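Local coordinates for protein cytochrome P450 reductase (Amycolatopsis methanolica 239, PDB 5OGX) that passes electrons from NADH through FAD and a [2Fe-2S] cluster to a partner cytochrome P450 that O-demethylates guaiacol and other lignin-derived aromatics, at residues A111-A114 with R118-L121; V160-V165 with L253-E258. All coordinates share one frame; numbering follows the deposited sequence.

Contact 1 (A111-A114 with R118-L121); sequences ADIA and RRVL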
ATOM      1  N   ALA A 111      16.161   9.575  -9.097  1.00 30.64           N
ATOM      2  CA  ALA A 111      15.934  10.767  -9.900  1.00 37.12           C
ATOM      3  C   ALA A 111      15.038  11.728  -9.137  1.00 38.26           C
ATOM      4  O   ALA A 111      14.021  11.317  -8.570  1.00 30.97           O
ATOM      5  CB  ALA A 111      15.300  10.410 -11.251  1.00 38.79           C
ATOM      6  N   ASP A 112      15.418  13.001  -9.121  1.00 33.35           N
ATOM      7  CA  ASP A 112      14.568  14.042  -8.556  1.00 32.98           C
ATOM      8  C   ASP A 112      13.517  14.383  -9.607  1.00 35.61           C
ATOM      9  O   ASP A 112      13.853  14.892 -10.678  1.00 35.01           O
ATOM     10  CB  ASP A 112      15.406  15.264  -8.173  1.00 31.83           C
ATOM     11  CG  ASP A 112      16.220  15.042  -6.912  1.00 36.75           C
ATOM     12  OD1 ASP A 112      15.626  14.935  -5.819  1.00 33.05           O
ATOM     13  OD2 ASP A 112      17.463  14.949  -7.012  1.00 40.24           O
ATOM     14  N   ILE A 113      12.248  14.077  -9.329  1.00 31.86           N
ATOM     15  CA  ILE A 113      11.203  14.209 -10.337  1.00 32.39           C
ATOM     16  C   ILE A 113      10.237  15.353 -10.061  1.00 32.03           C
ATOM     17  O   ILE A 113       9.501  15.751 -10.979  1.00 36.50           O
ATOM     18  CB  ILE A 113      10.426  12.886 -10.526  1.00 28.98           C
ATOM     19  CG1 ILE A 113       9.702  12.459  -9.238  1.00 26.06           C
ATOM     20  CG2 ILE A 113      11.360  11.784 -11.009  1.00 33.26           C
ATOM     21  CD1 ILE A 113       8.865  11.201  -9.427  1.00 26.75           C
ATOM     22  N   ALA A 114      10.217  15.899  -8.852  1.00 27.75           N
ATOM     23  CA  ALA A 114       9.322  16.991  -8.486  1.00 28.35           C
ATOM     24  C   ALA A 114       9.776  17.513  -7.130  1.00 32.59           C
ATOM     25  O   ALA A 114      10.660  16.935  -6.492  1.00 31.81           O
ATOM     26  CB  ALA A 114       7.855  16.539  -8.451  1.00 28.72           C
ATOM     27  N   ARG A 118      11.262  11.918  -5.233  1.00 26.17           N
ATOM     28  CA  ARG A 118      12.234  11.128  -5.969  1.00 24.77           C
ATOM     29  C   ARG A 118      11.615   9.839  -6.488  1.00 26.14           C
ATOM     30  O   ARG A 118      10.798   9.208  -5.809  1.00 26.10           O
ATOM     31  CB  ARG A 118      13.434  10.786  -5.102  1.00 24.62           C
ATOM     32  CG  ARG A 118      14.445  11.906  -5.080  1.00 25.82           C
ATOM     33  CD  ARG A 118      15.649  11.608  -4.214  1.00 29.44           C
ATOM     34  NE  ARG A 118      16.716  12.526  -4.603  1.00 29.40           N
ATOM     35  CZ  ARG A 118      18.008  12.369  -4.337  1.00 31.78           C
ATOM     36  NH1 ARG A 118      18.443  11.313  -3.655  1.00 31.30           N
ATOM     37  NH2 ARG A 118      18.869  13.288  -4.762  1.00 31.04           N
ATOM     38  N   ARG A 119      12.038   9.442  -7.683  1.00 27.58           N
ATOM     39  CA  ARG A 119      11.779   8.107  -8.198  1.00 25.89           C
ATOM     40  C   ARG A 119      12.983   7.237  -7.878  1.00 24.97           C
ATOM     41  O   ARG A 119      14.128   7.655  -8.066  1.00 29.47           O
ATOM     42  CB  ARG A 119      11.528   8.122  -9.709  1.00 29.77           C
ATOM     43  CG  ARG A 119      10.785   6.874 -10.214  1.00 30.84           C
ATOM     44  CD  ARG A 119      10.859   6.709 -11.732  1.00 33.86           C
ATOM     45  NE  ARG A 119      10.638   7.966 -12.452  1.00 33.25           N
ATOM     46  CZ  ARG A 119       9.439   8.478 -12.724  1.00 28.04           C
ATOM     47  NH1 ARG A 119       8.323   7.852 -12.338  1.00 26.31           N
ATOM     48  NH2 ARG A 119       9.357   9.625 -13.386  1.00 29.04           N
ATOM     49  N   VAL A 120      12.731   6.036  -7.381  1.00 22.87           N
ATOM     50  CA  VAL A 120      13.793   5.078  -7.120  1.00 26.08           C
ATOM     51  C   VAL A 120      13.481   3.810  -7.898  1.00 26.80           C
ATOM     52  O   VAL A 120      12.391   3.247  -7.763  1.00 26.46           O
ATOM     53  CB  VAL A 120      13.936   4.784  -5.618  1.00 22.91           C
ATOM     54  CG1 VAL A 120      14.961   3.698  -5.402  1.00 27.55           C
ATOM     55  CG2 VAL A 120      14.291   6.064  -4.850  1.00 24.24           C
ATOM     56  N   LEU A 121      14.428   3.369  -8.717  1.00 24.83           N
ATOM     57  CA  LEU A 121      14.291   2.126  -9.465  1.00 23.70           C
ATOM     58  C   LEU A 121      15.226   1.103  -8.840  1.00 26.19           C
ATOM     59  O   LEU A 121      16.434   1.338  -8.759  1.00 26.76           O
ATOM     60  CB  LEU A 121      14.622   2.325 -10.946  1.00 27.57           C
ATOM     61  CG  LEU A 121      13.741   3.309 -11.703  1.00 27.50           C
ATOM     62  CD1 LEU A 121      14.127   3.315 -13.180  1.00 33.73           C
ATOM     63  CD2 LEU A 121      12.257   2.977 -11.525  1.00 25.77           C
TER
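Ala111 and Arg119 form a hydrogen-bonded antiparallel pair near the end of this hairpin, with Ala111 N to Arg119 O at 3.0 Å and Arg119 N to Ala111 O at 2.9 Å. The next pair, Asp112 with Arg118, is non-hydrogen-bonded, and its side chains supply the bonds that the backbone does not. They run side by side in the same direction, and the extended arginine chain grips the carboxylate side-on. Arg118 NE gives a nearly straight bond (167°) to Asp112 OD1 at 2.9 Å, reaching that oxygen from above the carboxylate plane, while Arg118 NH2 meets Asp112 OD2 on its syn side at 3.1 Å. Carboxylate and guanidinium are turned 53° against each other, so the two-bond, side-on grip is twisted and not coplanar. A leucine in place of Arg118 would probably leave the Asp112 carboxylate without its charged mate and the Leu178 carbonyl without the NH1 donor it now receives.

The snug part is on the Ile113 side. With CG1 held between backbone N and carbonyl carbon (chi1 62°), CD1 comes over one face of the Arg119 guanidinium and Ile113 CG2 lies 3.8 Å from Arg119 NH2. The Asp112 carboxylate, by contrast, belongs to an exposed residue at the solvent side.

Beyond Ile113 the hairpin is irregular: Ile113 and Ala114 both face Thr117 in a classic beta bulge. Arg119 carries its charge toward Asp252 and Glu162. Strand 117-124 lies between strands 101-114 and 160-166 in the antiparallel sheet of the FAD-binding domain, and Tyr251 packs against Ile113 and Ala114.

Contact 2 (V160-V165 with L253-E258); sequences VLELHV and LGRFAE. With FAD (flavin-adenine dinucleotide), chain B.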
ATOM      1  N   VAL A 160      12.269  -4.662 -12.095  1.00 25.82           N
ATOM      2  CA  VAL A 160      12.725  -3.339 -11.691  1.00 26.05           C
ATOM      3  C   VAL A 160      11.583  -2.704 -10.918  1.00 25.79           C
ATOM      4  O   VAL A 160      10.548  -2.360 -11.506  1.00 27.95           O
ATOM      5  CB  VAL A 160      13.125  -2.468 -12.888  1.00 28.49           C
ATOM      6  CG1 VAL A 160      13.519  -1.077 -12.410  1.00 31.68           C
ATOM      7  CG2 VAL A 160      14.275  -3.118 -13.680  1.00 28.95           C
ATOM      8  N   LEU A 161      11.754  -2.561  -9.607  1.00 24.25           N
ATOM      9  CA  LEU A 161      10.703  -1.986  -8.777  1.00 21.88           C
ATOM     10  C   LEU A 161      10.759  -0.466  -8.846  1.00 23.15           C
ATOM     11  O   LEU A 161      11.838   0.128  -8.814  1.00 24.20           O
ATOM     12  CB  LEU A 161      10.851  -2.463  -7.328  1.00 22.03           C
ATOM     13  CG  LEU A 161      10.949  -3.981  -7.122  1.00 25.12           C
ATOM     14  CD1 LEU A 161      11.097  -4.297  -5.627  1.00 24.83           C
ATOM     15  CD2 LEU A 161       9.747  -4.739  -7.711  1.00 22.28           C
ATOM     16  N   GLU A 162       9.591   0.165  -8.958  1.00 19.67           N
ATOM     17  CA  GLU A 162       9.495   1.619  -9.079  1.00 19.57           C
ATOM     18  C   GLU A 162       8.840   2.183  -7.827  1.00 18.64           C
ATOM     19  O   GLU A 162       7.676   1.875  -7.546  1.00 21.23           O
ATOM     20  CB  GLU A 162       8.694   2.027 -10.319  1.00 20.41           C
ATOM     21  CG  GLU A 162       8.531   3.536 -10.447  1.00 24.23           C
ATOM     22  CD  GLU A 162       7.651   3.933 -11.623  1.00 27.73           C
ATOM     23  OE1 GLU A 162       7.225   3.030 -12.355  1.00 27.86           O
ATOM     24  OE2 GLU A 162       7.392   5.141 -11.797  1.00 26.09           O
ATOM     25  N   LEU A 163       9.570   3.039  -7.106  1.00 17.92           N
ATOM     26  CA  LEU A 163       9.069   3.699  -5.904  1.00 20.36           C
ATOM     27  C   LEU A 163       8.999   5.202  -6.138  1.00 20.16           C
ATOM     28  O   LEU A 163       9.844   5.773  -6.841  1.00 23.48           O
ATOM     29  CB  LEU A 163       9.984   3.418  -4.687  1.00 19.42           C
ATOM     30  CG  LEU A 163      10.461   1.978  -4.520  1.00 22.17           C
ATOM     31  CD1 LEU A 163      11.430   1.864  -3.333  1.00 21.86           C
ATOM     32  CD2 LEU A 163       9.271   1.066  -4.317  1.00 19.31           C
ATOM     33  N   HIS A 164       7.997   5.845  -5.534  1.00 19.47           N
ATOM     34  CA  HIS A 164       7.884   7.305  -5.507  1.00 21.29           C
ATOM     35  C   HIS A 164       7.994   7.746  -4.058  1.00 23.38           C
ATOM     36  O   HIS A 164       7.122   7.426  -3.250  1.00 22.52           O
ATOM     37  CB  HIS A 164       6.548   7.792  -6.087  1.00 19.99           C
ATOM     38  CG  HIS A 164       6.274   7.312  -7.477  1.00 20.95           C
ATOM     39  ND1 HIS A 164       5.061   7.515  -8.098  1.00 21.80           N
ATOM     40  CD2 HIS A 164       7.050   6.643  -8.366  1.00 20.28           C
ATOM     41  CE1 HIS A 164       5.100   6.991  -9.312  1.00 21.51           C
ATOM     42  NE2 HIS A 164       6.295   6.460  -9.502  1.00 23.49           N
ATOM     43  N   VAL A 165       9.047   8.489  -3.734  1.00 21.58           N
ATOM     44  CA  VAL A 165       9.393   8.797  -2.352  1.00 21.18           C
ATOM     45  C   VAL A 165       9.240  10.291  -2.107  1.00 23.17           C
ATOM     46  O   VAL A 165       9.853  11.103  -2.806  1.00 24.72           O
ATOM     47  CB  VAL A 165      10.828   8.348  -2.036  1.00 23.88           C
ATOM     48  CG1 VAL A 165      11.128   8.552  -0.550  1.00 25.30           C
ATOM     49  CG2 VAL A 165      11.017   6.890  -2.438  1.00 21.44           C
ATOM     50  N   LEU A 253       3.411  13.894 -15.733  1.00 27.56           N
ATOM     51  CA  LEU A 253       2.242  14.355 -16.474  1.00 31.13           C
ATOM     52  C   LEU A 253       2.215  13.756 -17.877  1.00 29.49           C
ATOM     53  O   LEU A 253       1.149  13.369 -18.371  1.00 28.72           O
ATOM     54  CB  LEU A 253       2.216  15.883 -16.522  1.00 31.15           C
ATOM     55  CG  LEU A 253       2.155  16.519 -15.126  1.00 32.79           C
ATOM     56  CD1 LEU A 253       2.186  18.038 -15.200  1.00 34.99           C
ATOM     57  CD2 LEU A 253       0.907  16.039 -14.371  1.00 27.70           C
ATOM     58  N   GLY A 254       3.383  13.616 -18.508  1.00 32.99           N
ATOM     59  CA  GLY A 254       3.421  13.030 -19.843  1.00 33.91           C
ATOM     60  C   GLY A 254       2.968  11.582 -19.854  1.00 34.66           C
ATOM     61  O   GLY A 254       2.286  11.141 -20.788  1.00 31.50           O
ATOM     62  N   ARG A 255       3.327  10.826 -18.809  1.00 26.60           N
ATOM     63  CA  ARG A 255       2.911   9.427 -18.713  1.00 24.57           C
ATOM     64  C   ARG A 255       1.398   9.313 -18.590  1.00 23.79           C
ATOM     65  O   ARG A 255       0.776   8.478 -19.254  1.00 26.02           O
ATOM     66  CB  ARG A 255       3.592   8.729 -17.525  1.00 30.09           C
ATOM     67  CG  ARG A 255       2.864   7.455 -17.111  1.00 37.09           C
ATOM     68  CD  ARG A 255       3.770   6.306 -16.664  1.00 50.03           C
ATOM     69  NE  ARG A 255       4.378   6.606 -15.380  1.00 37.78           N
ATOM     70  CZ  ARG A 255       4.867   5.717 -14.513  1.00 40.52           C
ATOM     71  NH1 ARG A 255       4.843   4.410 -14.749  1.00 39.51           N
ATOM     72  NH2 ARG A 255       5.409   6.158 -13.392  1.00 28.40           N
ATOM     73  N   PHE A 256       0.781  10.150 -17.751  1.00 24.04           N
ATOM     74  CA  PHE A 256      -0.669  10.084 -17.614  1.00 25.36           C
ATOM     75  C   PHE A 256      -1.365  10.562 -18.876  1.00 23.73           C
ATOM     76  O   PHE A 256      -2.443  10.059 -19.209  1.00 24.64           O
ATOM     77  CB  PHE A 256      -1.116  10.889 -16.399  1.00 23.59           C
ATOM     78  CG  PHE A 256      -0.544  10.373 -15.114  1.00 20.74           C
ATOM     79  CD1 PHE A 256      -0.823   9.087 -14.705  1.00 20.84           C
ATOM     80  CD2 PHE A 256       0.303  11.154 -14.352  1.00 23.20           C
ATOM     81  CE1 PHE A 256      -0.271   8.583 -13.512  1.00 22.10           C
ATOM     82  CE2 PHE A 256       0.860  10.668 -13.187  1.00 23.18           C
ATOM     83  CZ  PHE A 256       0.558   9.377 -12.759  1.00 25.49           C
ATOM     84  N   ALA A 257      -0.762  11.517 -19.596  1.00 25.08           N
ATOM     85  CA  ALA A 257      -1.351  11.971 -20.849  1.00 26.55           C
ATOM     86  C   ALA A 257      -1.371  10.847 -21.875  1.00 26.86           C
ATOM     87  O   ALA A 257      -2.349  10.692 -22.616  1.00 29.52           O
ATOM     88  CB  ALA A 257      -0.586  13.186 -21.383  1.00 28.06           C
ATOM     89  N   GLU A 258      -0.320  10.023 -21.907  1.00 29.12           N
ATOM     90  CA  GLU A 258      -0.305   8.886 -22.827  1.00 31.28           C
ATOM     91  C   GLU A 258      -1.373   7.865 -22.460  1.00 29.89           C
ATOM     92  O   GLU A 258      -2.002   7.276 -23.347  1.00 30.37           O
ATOM     93  CB  GLU A 258       1.074   8.227 -22.841  1.00 31.02           C
ATOM     94  CG  GLU A 258       2.102   8.996 -23.647  1.00 47.73           C
ATOM     95  CD  GLU A 258       3.229   8.114 -24.155  1.00 66.84           C
ATOM     96  OE1 GLU A 258       3.197   6.893 -23.888  1.00 69.76           O
ATOM     97  OE2 GLU A 258       4.144   8.646 -24.825  1.00 75.95           O
TER
HETATM   98  PA  FAD B 401      10.453   9.371  10.097  1.00 24.50           P
HETATM   99  O1A FAD B 401      11.860   9.439  10.641  1.00 26.14           O
HETATM  100  O2A FAD B 401       9.716   8.103  10.452  1.00 25.24           O
HETATM  101  O5B FAD B 401       9.557  10.648  10.632  1.00 30.05           O
HETATM  102  C5B FAD B 401      10.205  11.857  10.957  1.00 38.67           C
HETATM  103  C4B FAD B 401       9.173  12.752  11.702  1.00 38.27           C
HETATM  104  O4B FAD B 401       8.279  13.187  10.856  1.00 37.13           O
HETATM  105  C3B FAD B 401       8.396  11.918  12.735  1.00 37.85           C
HETATM  106  O3B FAD B 401       8.138  12.690  13.821  1.00 41.77           O
HETATM  107  C2B FAD B 401       7.101  11.513  11.991  1.00 37.04           C
HETATM  108  O2B FAD B 401       5.992  11.202  12.944  1.00 38.16           O
HETATM  109  C1B FAD B 401       6.845  12.539  11.223  1.00 36.67           C
HETATM  110  N9A FAD B 401       6.300  12.143   9.951  1.00 39.76           N
HETATM  111  C8A FAD B 401       6.375  10.927   9.393  1.00 38.28           C
HETATM  112  N7A FAD B 401       5.770  10.986   8.199  1.00 35.07           N
HETATM  113  C5A FAD B 401       5.336  12.247   8.022  1.00 39.77           C
HETATM  114  C6A FAD B 401       4.661  12.838   6.980  1.00 42.04           C
HETATM  115  N6A FAD B 401       4.127  12.463   5.683  1.00 39.40           N
HETATM  116  N1A FAD B 401       4.341  14.124   7.041  1.00 44.55           N
HETATM  117  C2A FAD B 401       4.675  14.856   8.132  1.00 44.12           C
HETATM  118  N3A FAD B 401       5.343  14.281   9.164  1.00 40.84           N
HETATM  119  C4A FAD B 401       5.668  12.968   9.096  1.00 40.02           C
HETATM  120  N1  FAD B 401       5.977   7.105   1.628  1.00 16.86           N
HETATM  121  C2  FAD B 401       6.344   7.543   0.287  1.00 18.20           C
HETATM  122  O2  FAD B 401       6.953   8.548   0.134  1.00 22.83           O
HETATM  123  N3  FAD B 401       5.971   6.714  -0.868  1.00 16.94           N
HETATM  124  C4  FAD B 401       5.235   5.494  -0.746  1.00 18.76           C
HETATM  125  O4  FAD B 401       4.938   4.860  -1.703  1.00 19.96           O
HETATM  126  C4X FAD B 401       4.850   5.082   0.638  1.00 14.36           C
HETATM  127  N5  FAD B 401       4.137   3.852   0.804  1.00 15.91           N
HETATM  128  C5X FAD B 401       3.756   3.472   2.161  1.00 15.95           C
HETATM  129  C6  FAD B 401       3.004   2.304   2.319  1.00 15.55           C
HETATM  130  C7  FAD B 401       2.650   1.952   3.623  1.00 15.55           C
HETATM  131  C7M FAD B 401       1.856   0.647   3.611  1.00 18.42           C
HETATM  132  C8  FAD B 401       3.030   2.729   4.716  1.00 16.15           C
HETATM  133  C8M FAD B 401       2.607   2.257   6.102  1.00 15.34           C
HETATM  134  C9  FAD B 401       3.768   3.896   4.553  1.00 18.34           C
HETATM  135  C9A FAD B 401       4.116   4.260   3.267  1.00 16.19           C
HETATM  136  N10 FAD B 401       4.900   5.497   3.106  1.00 15.24           N
HETATM  137  C10 FAD B 401       5.233   5.888   1.777  1.00 14.70           C
HETATM  138  C1' FAD B 401       5.349   6.282   4.269  1.00 17.41           C
HETATM  139  C2' FAD B 401       6.850   5.792   4.434  1.00 18.65           C
HETATM  140  O2' FAD B 401       6.976   4.412   4.751  1.00 18.72           O
HETATM  141  C3' FAD B 401       7.653   6.555   5.511  1.00 20.78           C
HETATM  142  O3' FAD B 401       6.876   6.608   6.673  1.00 19.97           O
HETATM  143  C4' FAD B 401       7.991   7.987   5.054  1.00 20.99           C
HETATM  144  O4' FAD B 401       8.826   7.945   3.929  1.00 20.34           O
HETATM  145  C5' FAD B 401       8.705   8.773   6.174  1.00 21.87           C
HETATM  146  O5' FAD B 401       9.732   7.971   6.724  1.00 21.66           O
HETATM  147  P   FAD B 401      11.063   8.696   7.352  1.00 22.20           P
HETATM  148  O1P FAD B 401      11.911   7.622   7.976  1.00 23.28           O
HETATM  149  O2P FAD B 401      11.740   9.574   6.327  1.00 24.67           O
HETATM  150  O3P FAD B 401      10.467   9.701   8.501  1.00 22.00           O
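Strand 160-165 and the first turn and a half of helix 253-262 stand well apart, 14.0 Å between the CA atoms of Glu162 and Arg255, so long side chains must bridge the gap. Glu162 and Arg255 do so from opposite directions. The glutamate is stretched out, its CG anti to the backbone N (chi1 178°), whereas the arginine chain bends at chi2 and chi3 before presenting its guanidinium. Arg255 NH2 then gives a salt-bridging hydrogen bond of 2.7 Å to the syn lone pair of Glu162 OE2. The two flat groups are nearly coplanar, 9° apart, but the bond is bent (140°), and the other oxygen stays farther off, with Glu162 OE1 to Arg255 NH1 at 3.6 Å.

The same OE2 takes a second bond from its own strand. His164 NE2 donates to Glu162 OE2 at 2.9 Å, almost straight and in the plane of the imidazole, arriving from above the carboxylate plane. Arg255 NH2 lies at the edge of the His164 ring, 4.0 Å from His164 NE2. One buried oxygen is thus held by donors from both segments, and by Arg119 NH1 as well, while Asp252 gives Arg255 NH2 a second negative partner. At its other nitrogen, ND1, the imidazole is bonded to Tyr251 OH, so both ends of the ring are fixed.

The backbone of His164 serves the cofactor: FAD N3 donates to His164 O at 2.7 Å. This is a largely buried polar contact across the interface between the FAD-binding and NAD-binding domains of a ferredoxin-reductase-like module, in which a strand of the FAD-binding domain reads the pyrimidine side of the isoalloxazine and also meets the NAD-binding domain.

Contact 1 and contact 2 lie about 9 Å apart, centre to centre, and share a sheet, since strand 160-166 runs next to strand 117-124. Backbone bonds join them: Arg118 O to Val165 N is 2.8 Å and Val120 O to Leu163 N is 2.9 Å, both probable hydrogen bonds. Arg119 links them through its side chain, leaving the hairpin of contact 1 to join the acidic and basic groups of contact 2, where Arg119 NH1 comes within 3.8 Å of His164 NE2. The flavin is held directly by contact 2. Contact 1 stands one strand back, with the Arg118 side chain about 9 Å from FAD.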